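Local coordinates for hypothetical protein, haloacid dehalogenase-like hydrolase (Bacillus subtilis, PDB 1NRW) that dephosphorylates phosphorylated five- and six-carbon sugars and nucleoside monophosphates, and FMN to a lesser extent, in vitro, as a magnesium-dependent phosphatase of the HAD superfamily, at residues D12-N17 / A236-S241. Numbering follows the deposited sequence.
With CA (calcium ion), chain D; PO4 (phosphate ion), chain B.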
loop_
_atom_site.group_PDB
_atom_site.type_symbol
_atom_site.label_atom_id
_atom_site.label_comp_id
_atom_site.label_asym_id
_atom_site.label_seq_id
_atom_site.Cartn_x
_atom_site.Cartn_y
_atom_site.Cartn_z
ATOM N N ASP A 12 -5.412 -3.126 0.194
ATOM C CA ASP A 12 -5.374 -4.584 0.037
ATOM C C ASP A 12 -5.518 -5.307 1.376
ATOM O O ASP A 12 -4.996 -4.853 2.383
ATOM C CB ASP A 12 -4.055 -5.002 -0.617
ATOM C CG ASP A 12 -3.961 -4.559 -2.059
ATOM O OD1 ASP A 12 -4.487 -5.274 -2.931
ATOM O OD2 ASP A 12 -3.382 -3.486 -2.318
ATOM N N GLY A 13 -6.243 -6.423 1.383
ATOM C CA GLY A 13 -6.410 -7.209 2.597
ATOM C C GLY A 13 -7.148 -6.540 3.741
ATOM O O GLY A 13 -7.296 -7.125 4.818
ATOM N N THR A 14 -7.625 -5.324 3.508
ATOM C CA THR A 14 -8.319 -4.568 4.544
ATOM C C THR A 14 -9.634 -4.034 3.983
ATOM O O THR A 14 -10.689 -4.641 4.206
ATOM C CB THR A 14 -7.388 -3.436 5.048
ATOM O OG1 THR A 14 -6.223 -4.033 5.636
ATOM C CG2 THR A 14 -8.072 -2.554 6.093
ATOM N N LEU A 15 -9.590 -2.920 3.252
ATOM C CA LEU A 15 -10.815 -2.385 2.660
ATOM C C LEU A 15 -11.298 -3.345 1.573
ATOM O O LEU A 15 -12.502 -3.571 1.409
ATOM C CB LEU A 15 -10.573 -1.005 2.036
ATOM C CG LEU A 15 -11.807 -0.353 1.396
ATOM C CD1 LEU A 15 -12.841 -0.046 2.480
ATOM C CD2 LEU A 15 -11.401 0.927 0.667
ATOM N N LEU A 16 -10.357 -3.904 0.821
ATOM C CA LEU A 16 -10.714 -4.835 -0.245
ATOM C C LEU A 16 -10.862 -6.257 0.272
ATOM O O LEU A 16 -10.094 -6.693 1.133
ATOM C CB LEU A 16 -9.643 -4.821 -1.337
ATOM C CG LEU A 16 -9.397 -3.461 -2.003
ATOM C CD1 LEU A 16 -8.257 -3.585 -2.996
ATOM C CD2 LEU A 16 -10.661 -2.977 -2.705
ATOM N N ASN A 17 -11.851 -6.981 -0.248
ATOM C CA ASN A 17 -12.018 -8.369 0.149
ATOM C C ASN A 17 -11.092 -9.216 -0.724
ATOM O O ASN A 17 -10.287 -8.670 -1.491
ATOM C CB ASN A 17 -13.483 -8.824 0.021
ATOM C CG ASN A 17 -14.009 -8.792 -1.404
ATOM O OD1 ASN A 17 -13.260 -8.673 -2.376
ATOM N ND2 ASN A 17 -15.329 -8.931 -1.532
ATOM N N ALA A 236 -7.461 6.846 14.100
ATOM C CA ALA A 236 -7.432 5.389 14.163
ATOM C C ALA A 236 -6.896 4.901 12.820
ATOM O O ALA A 236 -7.052 5.582 11.805
ATOM C CB ALA A 236 -8.833 4.835 14.399
ATOM N N ALA A 237 -6.254 3.738 12.818
ATOM C CA ALA A 237 -5.712 3.159 11.587
ATOM C C ALA A 237 -5.956 1.659 11.638
ATOM O O ALA A 237 -5.815 1.032 12.694
ATOM C CB ALA A 237 -4.221 3.444 11.475
ATOM N N VAL A 238 -6.327 1.085 10.499
ATOM C CA VAL A 238 -6.612 -0.343 10.430
ATOM C C VAL A 238 -5.867 -0.974 9.253
ATOM O O VAL A 238 -5.756 -0.368 8.186
ATOM C CB VAL A 238 -8.150 -0.578 10.300
ATOM C CG1 VAL A 238 -8.692 0.094 9.040
ATOM C CG2 VAL A 238 -8.457 -2.056 10.294
ATOM N N GLY A 239 -5.340 -2.178 9.461
ATOM C CA GLY A 239 -4.606 -2.862 8.404
ATOM C C GLY A 239 -4.351 -4.326 8.725
ATOM O O GLY A 239 -4.638 -4.776 9.838
ATOM N N ASP A 240 -3.799 -5.066 7.761
ATOM C CA ASP A 240 -3.517 -6.491 7.940
ATOM C C ASP A 240 -2.058 -6.857 7.698
ATOM O O ASP A 240 -1.567 -7.846 8.233
ATOM C CB ASP A 240 -4.353 -7.324 6.961
ATOM C CG ASP A 240 -3.951 -7.089 5.513
ATOM O OD1 ASP A 240 -3.898 -5.911 5.132
ATOM O OD2 ASP A 240 -3.687 -8.059 4.762
ATOM N N SER A 241 -1.374 -6.056 6.888
ATOM C CA SER A 241 0.000 -6.349 6.503
ATOM C C SER A 241 1.128 -5.589 7.199
ATOM O O SER A 241 0.918 -4.562 7.840
ATOM C CB SER A 241 0.115 -6.193 4.990
ATOM O OG SER A 241 -0.505 -4.984 4.587
HETATM CA CA CA D . -2.627 -4.912 3.224
HETATM P P PO4 B . -1.399 -2.445 0.425
HETATM O O1 PO4 B . -2.004 -3.059 1.623
HETATM O O2 PO4 B . -0.497 -1.341 0.842
HETATM O O3 PO4 B . -0.624 -3.474 -0.311
HETATM O O4 PO4 B . -2.475 -1.910 -0.441
HETATM O O HOH W 1 -2.563 -7.239 2.340
#
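The metal site at the C-terminal edge of a Rossmann-like sheet joins the turn after strand 6-10 to the end of the neighbouring parallel strand 235-239. A calcium ion bridges them: Asp12 O and Asp240 OD1 each lie 2.5 Å from it, and Ser241 OG, a phosphate oxygen, a water and Asp10 complete the shell. Asp12 O and Asp240 OD1 lie 3.1 Å apart as fellow ligands, not as a hydrogen bond. OD1 of Asp240 has a second partner, Thr14 OG1, which donates to it over 3.0 Å from 41° above the carboxylate plane; OD2 accepts from the metal-bound water, so both oxygens are held. In Thr14, chi1 of -63° puts OG1 beside the backbone N and CG2 anti to it, 4.0 Å from Val238 CG1. A valine in place of Thr14 would probably leave Asp240 OD1 without its hydroxyl donor, with the calcium still holding it. Gly13 has positive phi, and a CB there would clash with Asp240 OD2. Asp12 OD2 forms a salt bridge with Arg46 NE, while the backbone N donates to PO4 O4 with an N-H...O angle of 162°. Such a DxDGT loop facing a strand-end aspartate is typical of the HAD phosphatase active site.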